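Local atomic coordinates of dihydrodipicolinate synthase (Agrobacterium tumefaciens, PDB entry 3B4U), a protein that probably catalyses the aldol-type condensation of pyruvate with aspartate semialdehyde that leads into lysine biosynthesis. Residues D86-S91 / S127-D132; G117-F122 / A159-I164; E152-L157 / K183-L188; G173-T178 / E195-R200. All coordinates share one frame; numbering follows the deposited sequence. Where two conformers were deposited one is given.

Interaction 1: residues D86-S91 / S127-D132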
loop_
_atom_site.group_PDB
_atom_site.type_symbol
_atom_site.label_atom_id
_atom_site.label_comp_id
_atom_site.label_asym_id
_atom_site.label_seq_id
_atom_site.Cartn_x
_atom_site.Cartn_y
_atom_site.Cartn_z
ATOM N N ASP B 86 4.129 11.008 -3.536
ATOM C CA ASP B 86 2.680 11.077 -3.307
ATOM C C ASP B 86 2.368 11.432 -1.847
ATOM O O ASP B 86 1.433 12.174 -1.598
ATOM C CB ASP B 86 1.998 9.772 -3.666
ATOM C CG ASP B 86 1.928 9.534 -5.128
ATOM O OD1 ASP B 86 2.668 10.140 -5.909
ATOM O OD2 ASP B 86 1.069 8.723 -5.516
ATOM N N ALA B 87 3.161 10.943 -0.899
ATOM C CA ALA B 87 2.920 11.305 0.486
ATOM C C ALA B 87 3.143 12.790 0.690
ATOM O O ALA B 87 2.359 13.466 1.374
ATOM C CB ALA B 87 3.825 10.500 1.425
ATOM N N ALA B 88 4.205 13.324 0.088
ATOM C CA ALA B 88 4.443 14.747 0.191
ATOM C C ALA B 88 3.367 15.579 -0.507
ATOM O O ALA B 88 2.925 16.581 0.011
ATOM C CB ALA B 88 5.812 15.080 -0.346
ATOM N N ASP B 89 2.938 15.143 -1.684
ATOM C CA ASP B 89 1.959 15.910 -2.438
ATOM C C ASP B 89 0.634 15.967 -1.694
ATOM O O ASP B 89 0.033 17.026 -1.552
ATOM C CB ASP B 89 1.744 15.327 -3.834
ATOM C CG ASP B 89 2.870 15.657 -4.812
ATOM O OD1 ASP B 89 3.791 16.458 -4.487
ATOM O OD2 ASP B 89 2.816 15.083 -5.919
ATOM N N GLN B 90 0.186 14.824 -1.180
ATOM C CA GLN B 90 -1.099 14.774 -0.450
ATOM C C GLN B 90 -0.986 15.598 0.831
ATOM O O GLN B 90 -1.898 16.343 1.206
ATOM C CB GLN B 90 -1.524 13.328 -0.128
ATOM C CG GLN B 90 -1.911 12.511 -1.333
ATOM C CD GLN B 90 -2.475 11.142 -0.947
ATOM O OE1 GLN B 90 -2.749 10.868 0.212
ATOM N NE2 GLN B 90 -2.694 10.299 -1.940
ATOM N N SER B 91 0.124 15.470 1.529
ATOM C CA SER B 91 0.332 16.223 2.779
ATOM C C SER B 91 0.360 17.719 2.507
ATOM O O SER B 91 -0.298 18.488 3.215
ATOM C CB SER B 91 1.618 15.791 3.445
ATOM O OG SER B 91 1.587 14.437 3.870
ATOM N N SER B 127 11.148 16.923 3.640
ATOM C CA SER B 127 11.937 17.793 2.763
ATOM C C SER B 127 11.158 18.166 1.524
ATOM O O SER B 127 11.224 19.316 1.062
ATOM C CB SER B 127 13.240 17.101 2.364
ATOM O OG SER B 127 13.992 17.931 1.489
ATOM N N LYS B 128 10.462 17.199 0.929
ATOM C CA LYS B 128 9.686 17.427 -0.265
ATOM C C LYS B 128 8.477 18.331 -0.009
ATOM O O LYS B 128 8.154 19.194 -0.833
ATOM C CB LYS B 128 9.260 16.090 -0.858
ATOM C CG LYS B 128 8.574 16.217 -2.188
ATOM C CD LYS B 128 9.486 16.782 -3.258
ATOM C CE LYS B 128 8.862 16.677 -4.647
ATOM N NZ LYS B 128 9.841 17.106 -5.691
ATOM N N ILE B 129 7.807 18.170 1.126
ATOM C CA ILE B 129 6.726 19.114 1.490
ATOM C C ILE B 129 7.290 20.536 1.532
ATOM O O ILE B 129 6.667 21.482 1.015
ATOM C CB ILE B 129 6.080 18.758 2.833
ATOM C CG1 ILE B 129 5.334 17.414 2.758
ATOM C CG2 ILE B 129 5.105 19.859 3.274
ATOM C CD1 ILE B 129 4.970 16.865 4.078
ATOM N N GLY B 130 8.471 20.671 2.122
ATOM C CA GLY B 130 9.172 21.941 2.211
ATOM C C GLY B 130 8.900 22.687 3.491
ATOM O O GLY B 130 8.490 22.122 4.519
ATOM N N LYS B 131 9.082 23.999 3.387
ATOM C CA LYS B 131 9.101 24.858 4.542
ATOM C C LYS B 131 7.781 24.893 5.286
ATOM O O LYS B 131 7.744 25.210 6.461
ATOM C CB LYS B 131 9.556 26.279 4.138
ATOM C CG LYS B 131 8.566 27.031 3.273
ATOM C CD LYS B 131 9.099 28.407 2.841
ATOM C CE LYS B 131 8.067 29.117 1.984
ATOM N NZ LYS B 131 8.477 30.513 1.582
ATOM N N ASP B 132 6.707 24.621 4.571
ATOM C CA ASP B 132 5.372 24.597 5.139
ATOM C C ASP B 132 5.010 23.343 5.956
ATOM O O ASP B 132 3.936 23.271 6.528
ATOM C CB ASP B 132 4.357 24.704 3.988
ATOM C CG ASP B 132 4.463 26.012 3.196
ATOM O OD1 ASP B 132 4.824 27.066 3.777
ATOM O OD2 ASP B 132 4.153 25.967 1.982
#

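Interaction 2: residues G117-F122 / A159-I164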
loop_
_atom_site.group_PDB
_atom_site.type_symbol
_atom_site.label_atom_id
_atom_site.label_comp_id
_atom_site.label_asym_id
_atom_site.label_seq_id
_atom_site.Cartn_x
_atom_site.Cartn_y
_atom_site.Cartn_z
ATOM N N GLY B 117 15.568 2.909 7.441
ATOM C CA GLY B 117 14.829 3.112 6.219
ATOM C C GLY B 117 13.615 4.005 6.412
ATOM O O GLY B 117 13.332 4.892 5.615
ATOM N N LEU B 118 12.905 3.776 7.501
ATOM C CA LEU B 118 11.734 4.606 7.817
ATOM C C LEU B 118 12.127 6.052 8.147
ATOM O O LEU B 118 11.479 6.981 7.688
ATOM C CB LEU B 118 10.964 3.991 8.970
ATOM C CG LEU B 118 10.258 2.687 8.626
ATOM C CD1 LEU B 118 9.742 2.051 9.886
ATOM C CD2 LEU B 118 9.093 2.911 7.611
ATOM N N PHE B 119 13.201 6.249 8.925
ATOM C CA PHE B 119 13.644 7.602 9.221
ATOM C C PHE B 119 13.931 8.349 7.921
ATOM O O PHE B 119 13.523 9.480 7.734
ATOM C CB PHE B 119 14.908 7.598 10.116
ATOM C CG PHE B 119 15.389 8.976 10.421
ATOM C CD1 PHE B 119 14.806 9.718 11.421
ATOM C CD2 PHE B 119 16.352 9.568 9.623
ATOM C CE1 PHE B 119 15.198 11.015 11.652
ATOM C CE2 PHE B 119 16.735 10.871 9.833
ATOM C CZ PHE B 119 16.148 11.594 10.838
ATOM N N ALA B 120 14.667 7.694 7.024
ATOM C CA ALA B 120 15.000 8.293 5.754
ATOM C C ALA B 120 13.765 8.604 4.931
ATOM O O ALA B 120 13.709 9.618 4.245
ATOM C CB ALA B 120 15.949 7.376 4.983
ATOM N N TRP B 121 12.756 7.739 4.982
ATOM C CA TRP B 121 11.538 7.964 4.206
ATOM C C TRP B 121 10.792 9.199 4.738
ATOM O O TRP B 121 10.431 10.092 3.981
ATOM C CB TRP B 121 10.608 6.753 4.296
ATOM C CG TRP B 121 9.430 6.836 3.380
ATOM C CD1 TRP B 121 9.399 6.441 2.083
ATOM C CD2 TRP B 121 8.123 7.311 3.693
ATOM N NE1 TRP B 121 8.144 6.638 1.572
ATOM C CE2 TRP B 121 7.346 7.186 2.531
ATOM C CE3 TRP B 121 7.529 7.822 4.837
ATOM C CZ2 TRP B 121 5.983 7.506 2.498
ATOM C CZ3 TRP B 121 6.181 8.147 4.813
ATOM C CH2 TRP B 121 5.429 7.987 3.638
ATOM N N PHE B 122 10.554 9.236 6.054
ATOM C CA PHE B 122 9.879 10.385 6.625
ATOM C C PHE B 122 10.664 11.670 6.359
ATOM O O PHE B 122 10.093 12.685 5.999
ATOM C CB PHE B 122 9.645 10.188 8.126
ATOM C CG PHE B 122 8.513 9.260 8.481
ATOM C CD1 PHE B 122 7.195 9.626 8.250
ATOM C CD2 PHE B 122 8.770 8.022 9.026
ATOM C CE1 PHE B 122 6.151 8.780 8.564
ATOM C CE2 PHE B 122 7.732 7.179 9.351
ATOM C CZ PHE B 122 6.432 7.558 9.129
ATOM N N ALA B 159 13.324 14.568 17.381
ATOM C CA ALA B 159 14.580 15.325 17.517
ATOM C C ALA B 159 14.919 16.060 16.241
ATOM O O ALA B 159 15.356 17.205 16.289
ATOM C CB ALA B 159 15.714 14.384 17.922
ATOM N N ALA B 160 14.752 15.394 15.088
ATOM C CA ALA B 160 15.142 15.995 13.825
ATOM C C ALA B 160 14.118 16.984 13.306
ATOM O O ALA B 160 14.457 17.883 12.538
ATOM C CB ALA B 160 15.406 14.923 12.801
ATOM N N PHE B 161 12.846 16.800 13.674
ATOM C CA PHE B 161 11.755 17.511 13.035
ATOM C C PHE B 161 10.807 18.165 14.008
ATOM O O PHE B 161 9.593 17.980 13.947
ATOM C CB PHE B 161 11.011 16.550 12.083
ATOM C CG PHE B 161 11.918 15.927 11.065
ATOM C CD1 PHE B 161 12.546 16.722 10.115
ATOM C CD2 PHE B 161 12.179 14.567 11.052
ATOM C CE1 PHE B 161 13.426 16.187 9.207
ATOM C CE2 PHE B 161 13.064 14.012 10.117
ATOM C CZ PHE B 161 13.693 14.832 9.216
ATOM N N PRO B 162 11.337 19.002 14.905
ATOM C CA PRO B 162 10.461 19.674 15.854
ATOM C C PRO B 162 9.440 20.571 15.153
ATOM O O PRO B 162 9.764 21.259 14.212
ATOM C CB PRO B 162 11.458 20.463 16.726
ATOM C CG PRO B 162 12.600 20.699 15.832
ATOM C CD PRO B 162 12.744 19.422 15.062
ATOM N N GLY B 163 8.188 20.525 15.605
ATOM C CA GLY B 163 7.094 21.242 14.953
ATOM C C GLY B 163 6.560 20.599 13.692
ATOM O O GLY B 163 5.490 21.031 13.186
ATOM N N ILE B 164 7.303 19.648 13.118
ATOM C CA ILE B 164 6.838 18.914 11.950
ATOM C C ILE B 164 6.212 17.614 12.454
ATOM O O ILE B 164 5.043 17.348 12.193
ATOM C CB ILE B 164 7.948 18.686 10.922
ATOM C CG1 ILE B 164 8.469 20.036 10.358
ATOM C CG2 ILE B 164 7.413 17.788 9.803
ATOM C CD1 ILE B 164 9.771 19.866 9.628
#

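Interaction 3: residues E152-L157 / K183-L188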
loop_
_atom_site.group_PDB
_atom_site.type_symbol
_atom_site.label_atom_id
_atom_site.label_comp_id
_atom_site.label_asym_id
_atom_site.label_seq_id
_atom_site.Cartn_x
_atom_site.Cartn_y
_atom_site.Cartn_z
ATOM N N GLU B 152 12.022 4.375 19.615
ATOM C CA GLU B 152 13.301 4.932 19.218
ATOM C C GLU B 152 13.158 5.760 17.923
ATOM O O GLU B 152 13.701 6.861 17.807
ATOM C CB GLU B 152 14.304 3.789 19.059
ATOM C CG GLU B 152 14.687 3.115 20.383
ATOM C CD GLU B 152 13.700 2.051 20.977
ATOM O OE1 GLU B 152 12.651 1.597 20.420
ATOM O OE2 GLU B 152 14.028 1.617 22.096
ATOM N N LEU B 153 12.426 5.226 16.946
ATOM C CA LEU B 153 12.182 5.957 15.705
ATOM C C LEU B 153 11.426 7.237 15.975
ATOM O O LEU B 153 11.763 8.281 15.437
ATOM C CB LEU B 153 11.420 5.069 14.719
ATOM C CG LEU B 153 11.068 5.805 13.420
ATOM C CD1 LEU B 153 12.299 6.276 12.629
ATOM C CD2 LEU B 153 10.195 4.909 12.555
ATOM N N VAL B 154 10.373 7.161 16.793
ATOM C CA VAL B 154 9.608 8.373 17.149
ATOM C C VAL B 154 10.565 9.415 17.745
ATOM O O VAL B 154 10.500 10.570 17.377
ATOM C CB VAL B 154 8.457 8.057 18.081
ATOM C CG1 VAL B 154 7.838 9.324 18.604
ATOM C CG2 VAL B 154 7.399 7.191 17.374
ATOM N N GLY B 155 11.491 8.988 18.609
ATOM C CA GLY B 155 12.463 9.922 19.202
ATOM C C GLY B 155 13.354 10.551 18.148
ATOM O O GLY B 155 13.630 11.729 18.219
ATOM N N ARG B 156 13.835 9.771 17.182
ATOM C CA ARG B 156 14.652 10.293 16.102
ATOM C C ARG B 156 13.890 11.313 15.286
ATOM O O ARG B 156 14.405 12.327 14.876
ATOM C CB ARG B 156 15.234 9.182 15.226
ATOM C CG ARG B 156 16.217 8.289 15.969
ATOM C CD ARG B 156 16.497 7.001 15.235
ATOM N NE ARG B 156 17.233 7.245 14.001
ATOM C CZ ARG B 156 17.533 6.296 13.119
ATOM N NH1 ARG B 156 17.051 5.069 13.249
ATOM N NH2 ARG B 156 18.278 6.572 12.069
ATOM N N LEU B 157 12.619 11.023 14.994
ATOM C CA LEU B 157 11.791 11.938 14.229
ATOM C C LEU B 157 11.530 13.234 14.996
ATOM O O LEU B 157 11.600 14.316 14.425
ATOM C CB LEU B 157 10.475 11.260 13.844
ATOM C CG LEU B 157 10.611 10.105 12.850
ATOM C CD1 LEU B 157 9.250 9.353 12.744
ATOM C CD2 LEU B 157 11.087 10.569 11.520
ATOM N N LYS B 183 6.095 8.284 28.326
ATOM C CA LYS B 183 7.257 8.719 29.133
ATOM C C LYS B 183 8.312 9.483 28.361
ATOM O O LYS B 183 8.895 10.442 28.868
ATOM C CB LYS B 183 7.918 7.495 29.769
ATOM C CG LYS B 183 7.087 6.851 30.836
ATOM C CD LYS B 183 7.740 5.535 31.277
ATOM C CE LYS B 183 6.990 4.840 32.370
ATOM N NZ LYS B 183 7.695 3.574 32.767
ATOM N N GLU B 184 8.612 8.980 27.164
ATOM C CA GLU B 184 9.682 9.529 26.365
ATOM C C GLU B 184 9.211 10.660 25.489
ATOM O O GLU B 184 9.994 11.566 25.223
ATOM C CB GLU B 184 10.332 8.461 25.502
ATOM C CG GLU B 184 10.929 7.335 26.264
ATOM C CD GLU B 184 12.087 7.731 27.130
ATOM O OE1 GLU B 184 12.856 8.669 26.805
ATOM O OE2 GLU B 184 12.198 7.079 28.179
ATOM N N HIS B 185 7.951 10.598 25.000
ATOM C CA HIS B 185 7.475 11.483 23.956
ATOM C C HIS B 185 6.116 12.056 24.269
ATOM O O HIS B 185 5.442 12.541 23.382
ATOM C CB HIS B 185 7.470 10.754 22.607
ATOM C CG HIS B 185 8.789 10.147 22.296
ATOM N ND1 HIS B 185 9.945 10.897 22.282
ATOM C CD2 HIS B 185 9.154 8.869 22.034
ATOM C CE1 HIS B 185 10.969 10.099 22.031
ATOM N NE2 HIS B 185 10.517 8.865 21.860
ATOM N N GLY B 186 5.766 12.133 25.542
ATOM C CA GLY B 186 4.491 12.697 25.928
ATOM C C GLY B 186 4.401 14.201 25.820
ATOM O O GLY B 186 3.342 14.741 26.024
ATOM N N ASP B 187 5.502 14.838 25.416
ATOM C CA ASP B 187 5.512 16.226 24.971
ATOM C C ASP B 187 4.802 16.403 23.634
ATOM O O ASP B 187 4.372 17.499 23.293
ATOM C CB ASP B 187 6.945 16.802 24.953
ATOM C CG ASP B 187 7.946 16.009 24.122
ATOM O OD1 ASP B 187 7.996 14.792 24.144
ATOM O OD2 ASP B 187 8.796 16.659 23.468
ATOM N N LEU B 188 4.698 15.321 22.874
ATOM C CA LEU B 188 3.952 15.292 21.622
ATOM C C LEU B 188 2.521 14.903 21.938
ATOM O O LEU B 188 2.180 14.523 23.042
ATOM C CB LEU B 188 4.566 14.270 20.683
ATOM C CG LEU B 188 6.027 14.491 20.312
ATOM C CD1 LEU B 188 6.428 13.406 19.294
ATOM C CD2 LEU B 188 6.247 15.915 19.840
#

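Interaction 4: residues G173-T178 / E195-R200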
loop_
_atom_site.group_PDB
_atom_site.type_symbol
_atom_site.label_atom_id
_atom_site.label_comp_id
_atom_site.label_asym_id
_atom_site.label_seq_id
_atom_site.Cartn_x
_atom_site.Cartn_y
_atom_site.Cartn_z
ATOM N N GLY B 173 -2.164 -1.284 20.185
ATOM C CA GLY B 173 -2.738 -2.103 21.231
ATOM C C GLY B 173 -1.677 -2.758 22.109
ATOM O O GLY B 173 -1.960 -3.745 22.762
ATOM N N ASN B 174 -0.498 -2.173 22.194
ATOM C CA ASN B 174 0.638 -2.722 22.945
ATOM C C ASN B 174 0.998 -1.717 24.016
ATOM O O ASN B 174 1.742 -0.776 23.774
ATOM C CB ASN B 174 1.779 -2.942 21.965
ATOM C CG ASN B 174 2.986 -3.558 22.569
ATOM O OD1 ASN B 174 3.106 -3.617 23.773
ATOM N ND2 ASN B 174 3.938 -3.992 21.723
ATOM N N TRP B 175 0.480 -1.924 25.221
ATOM C CA TRP B 175 0.657 -0.944 26.280
ATOM C C TRP B 175 2.089 -0.722 26.658
ATOM O O TRP B 175 2.489 0.405 26.986
ATOM C CB TRP B 175 -0.170 -1.310 27.518
ATOM C CG TRP B 175 -0.001 -0.312 28.606
ATOM C CD1 TRP B 175 0.667 -0.488 29.797
ATOM C CD2 TRP B 175 -0.480 1.019 28.625
ATOM N NE1 TRP B 175 0.636 0.653 30.531
ATOM C CE2 TRP B 175 -0.050 1.611 29.834
ATOM C CE3 TRP B 175 -1.192 1.799 27.716
ATOM C CZ2 TRP B 175 -0.358 2.918 30.171
ATOM C CZ3 TRP B 175 -1.483 3.097 28.048
ATOM C CH2 TRP B 175 -1.039 3.655 29.239
ATOM N N SER B 176 2.913 -1.760 26.613
ATOM C CA SER B 176 4.358 -1.619 26.890
ATOM C C SER B 176 4.967 -0.567 25.993
ATOM O O SER B 176 5.905 0.126 26.370
ATOM C CB SER B 176 5.119 -2.951 26.747
ATOM O OG SER B 176 5.352 -3.413 25.425
ATOM N N HIS B 177 4.482 -0.525 24.756
ATOM C CA HIS B 177 4.915 0.477 23.785
ATOM C C HIS B 177 4.301 1.845 24.098
ATOM O O HIS B 177 5.004 2.845 24.236
ATOM C CB HIS B 177 4.481 -0.003 22.404
ATOM C CG HIS B 177 4.871 0.922 21.302
ATOM N ND1 HIS B 177 4.061 1.914 20.781
ATOM C CD2 HIS B 177 6.039 0.977 20.623
ATOM C CE1 HIS B 177 4.737 2.535 19.824
ATOM N NE2 HIS B 177 5.927 1.982 19.705
ATOM N N THR B 178 2.987 1.887 24.257
ATOM C CA THR B 178 2.286 3.139 24.510
ATOM C C THR B 178 2.828 3.850 25.748
ATOM O O THR B 178 2.989 5.080 25.749
ATOM C CB THR B 178 0.789 2.896 24.670
ATOM O OG1 THR B 178 0.343 2.048 23.614
ATOM C CG2 THR B 178 0.010 4.186 24.658
ATOM N N GLU B 195 -9.028 1.035 22.751
ATOM C CA GLU B 195 -9.988 1.634 23.696
ATOM C C GLU B 195 -9.730 1.220 25.127
ATOM O O GLU B 195 -9.898 2.044 26.010
ATOM C CB GLU B 195 -11.419 1.246 23.312
ATOM C CG GLU B 195 -11.951 2.031 22.168
ATOM C CD GLU B 195 -11.482 1.563 20.862
ATOM O OE1 GLU B 195 -10.857 0.444 20.721
ATOM O OE2 GLU B 195 -11.788 2.350 19.913
ATOM N N ARG B 196 -9.298 -0.003 25.370
ATOM C CA ARG B 196 -9.023 -0.418 26.738
ATOM C C ARG B 196 -7.982 0.420 27.447
ATOM O O ARG B 196 -8.010 0.543 28.683
ATOM C CB ARG B 196 -8.671 -1.892 26.819
ATOM C CG ARG B 196 -7.383 -2.196 26.233
ATOM C CD ARG B 196 -7.000 -3.686 26.353
ATOM N NE ARG B 196 -5.906 -3.915 25.424
ATOM C CZ ARG B 196 -5.141 -4.995 25.306
ATOM N NH1 ARG B 196 -5.281 -6.017 26.111
ATOM N NH2 ARG B 196 -4.196 -5.010 24.371
ATOM N N ASP B 197 -7.048 1.016 26.692
ATOM C CA ASP B 197 -6.018 1.862 27.320
ATOM C C ASP B 197 -6.136 3.335 27.041
ATOM O O ASP B 197 -5.290 4.092 27.462
ATOM C CB ASP B 197 -4.644 1.366 26.941
ATOM C CG ASP B 197 -4.311 0.041 27.663
ATOM O OD1 ASP B 197 -4.732 -0.196 28.815
ATOM O OD2 ASP B 197 -3.581 -0.712 27.096
ATOM N N LEU B 198 -7.227 3.757 26.404
ATOM C CA LEU B 198 -7.411 5.156 26.052
ATOM C C LEU B 198 -7.522 6.059 27.271
ATOM O O LEU B 198 -6.753 6.987 27.434
ATOM C CB LEU B 198 -8.621 5.300 25.138
ATOM C CG LEU B 198 -9.034 6.740 24.783
ATOM C CD1 LEU B 198 -7.889 7.507 24.159
ATOM C CD2 LEU B 198 -10.258 6.647 23.869
ATOM N N ALA B 199 -8.465 5.769 28.166
ATOM C CA ALA B 199 -8.636 6.637 29.334
ATOM C C ALA B 199 -7.410 6.563 30.240
ATOM O O ALA B 199 -6.932 7.567 30.738
ATOM C CB ALA B 199 -9.945 6.306 30.089
ATOM N N ARG B 200 -6.884 5.352 30.430
ATOM C CA ARG B 200 -5.654 5.128 31.199
ATOM C C ARG B 200 -4.510 5.978 30.678
ATOM O O ARG B 200 -3.786 6.623 31.426
ATOM C CB ARG B 200 -5.274 3.654 31.073
ATOM C CG ARG B 200 -4.101 3.191 31.877
ATOM C CD ARG B 200 -3.744 1.785 31.429
ATOM N NE ARG B 200 -2.741 1.160 32.270
ATOM C CZ ARG B 200 -2.237 -0.053 32.028
ATOM N NH1 ARG B 200 -1.354 -0.590 32.862
ATOM N NH2 ARG B 200 -2.633 -0.730 30.967
#

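Interaction 1: residues D86-S91 / S127-D132
Ala88 meets the last turn of helix 115-129 with its methyl group, next to Ala87, which packs on Val125 of the same helix. The fit is close: the CA atoms of Ala88 and Ile129 are 5.1 Å apart, a spacing that the small side chain permits. Ala88 CB lies against the aliphatic root of Lys128, 3.5 Å from Lys128 CG. Lys128 leaves the contact from there. A chi1 of -174° sets its CG anti to the backbone N, and a bend at chi2 of 64° follows, so the base of the chain is laid on the methyl while the ammonium group runs off toward solvent. The opposite charges of Asp89 OD1 and Lys128 NZ stay 6.2 Å apart, too far to pair. The two helices are successive outer helices of the (beta/alpha)8 barrel, joined through strand 101-104. One turn after Ala88, Ser91 presents CB to the tip of Ile129, with Ser91 CB 3.6 Å from Ile129 CD1. The hydroxyl is turned back into its own helix, where Ser91 OG donates to Ala87 O at 2.8 Å; Ser91 N reaches the same oxygen from the opposite face of the carbonyl. Ile129, after which the helix ends, spans both partners, CG1 lying beside the backbone of Ala88, 3.7 Å from Ala88 O, and CD1 reaching on to Ser91.

Interaction 2: residues G117-F122 / A159-I164
Phe119, on helix 115-129, reaches across to Ala160 and Phe161 where helix 151-160 runs out, joining two neighbouring outer helices of the (beta/alpha)8 barrel near their surface. Little area is shared, 133 Å² over both sides, and the backbones stay well apart: the nearest CA pair, Phe119 and Ala160, is 9.7 Å apart. Long aromatic side chains make up that distance. The first torsion of Phe119 (chi1 179°, CG anti to N) carries the ring across the gap until CE1 and CZ form its leading edge. The closer packing is here. Ala160 CB sits near the plane of the Phe119 ring, at the edge, 3.9 Å from Phe119 CZ, and the same methyl rests over one face of the Phe161 ring near its rim. The two rings lean at 26° to each other, nearly parallel but slid apart with centroids separated by 5.9 Å, so they barely overlap and form no true stack. Phe161 lies on the inner side of this group, where its ring also makes an edge-to-face pair with Phe126 and touches Ser123; Phe119 in turn rests on Leu153 and Leu157. The solvent side is looser, with Ala160 exposed. Past Phe161 the chain leaves helical geometry and turns at Gly163 toward strand 165-170. The nearest atom of the Phe161 ring is CE2, placed 4.0 Å from both CE1 and CZ of Phe119.

Interaction 3: residues E152-L157 / K183-L188
Two neighbouring helices of the barrel's outer layer meet here, 151-160 through its middle and 175-185 through its C-terminal end and the type I turn from His185 to Leu188. His185 fills the space between them. Its imidazole, swung beside its own backbone N and anti to the carbonyl carbon (chi1 -53°), projects onto the backbone of helix 151-160 at Gly155, where no side chain stands in the way. His185 CE1 comes to 3.2 Å from Gly155 CA, a close approach to a residue that has no side chain. The neighbouring Val154 covers part of the imidazole: its CG1 branch lies over one face, 28° off the ring normal and 3.7 Å from His185 CD2, a CH-pi contact. On the opposite face the ring rests over Glu184 CB, at 3.6 Å above the plane, so the flat group is held between a valine and the aliphatic root of its own neighbour. Although His185 NE2 and Gly155 N are 3.4 Å apart, the angle is too poor for a bond. The polar atoms are used otherwise: ND1 is hydrogen-bonded with Lys158 NZ, and NE2 makes a weak bond to Val151 O. Lys158 also forms a salt bridge with Asp187, tying the turn back to helix 151-160. Farther in, Val154 CG1 reaches Leu188 CD1 at 4.4 Å, just before strand 189-192, and Val154 also touches Val168 of strand 165-170. The contact joins two neighbouring beta-alpha units in the outer helical layer of a TIM barrel.

Interaction 4: residues G173-T178 / E195-R200
The chain passes Gly173 with positive phi, takes Asn174 as the N-cap residue and enters helix 175-185, whose first turn faces the beginning of helix 195-203; the nearest CA atoms, those of Trp175 and Asp197, are 7.3 Å apart. Trp175 carries most of the contact. Its CA-CB torsion is fully anti (N to CG, chi1 -180°), which places its indole beside the second helix, where Arg200 lies over one face. The guanidinium stacks flat on the five-membered ring, planes at 10° and centres 3.5 Å apart, a cation-pi pair, while Arg200 CD sits above the six-membered ring at 3.9 Å from its centroid. The fully extended arginine chain thus follows the length of the indole. Trp175 NE1 and Arg200 NH1 are 3.3 Å apart, but both are donors, so stacking and not a hydrogen bond brings them together. Asp197, one turn earlier, steadies the guanidinium: Arg200 NH2 gives a salt bridge to Asp197 OD1 at 3.1 Å, in the guanidinium plane but from above that of the carboxylate. The other oxygen, Asp197 OD2, approaches Trp175 CB and CE3, each at 3.5 Å. Farther along, Arg196 NH2 makes a weak bond to Gly173 O at 3.0 Å, its N-H...O angle being 121°; its firmer partner is Asp194, through NE. Here the N-terminal turns of two successive helices meet across the loops that leave strands 165-170 and 189-192, an arrangement characteristic of the C-terminal rim of a TIM barrel.

In the fold
From the N terminus, interaction 1 closes the first loop, bringing helix 84-96 to the end of helix 115-129 across strand 101-104. Before that loop ends, interaction 2 opens on the same helix 115-129, so the two cross; Ala87 and Trp121 also touch. Interaction 2 closes over strand 136-140 and in turn crosses interaction 3 through helix 151-160, with Leu118, Phe119 and Phe122 packed on Leu153, Arg156 and Leu157. Interaction 3 spans strand 165-170 and crosses interaction 4, which shares helix 175-185 and spans strand 189-192. Interactions 1 and 4 stand about 31 Å apart between centres, at the two ends of a series linking five outer helices.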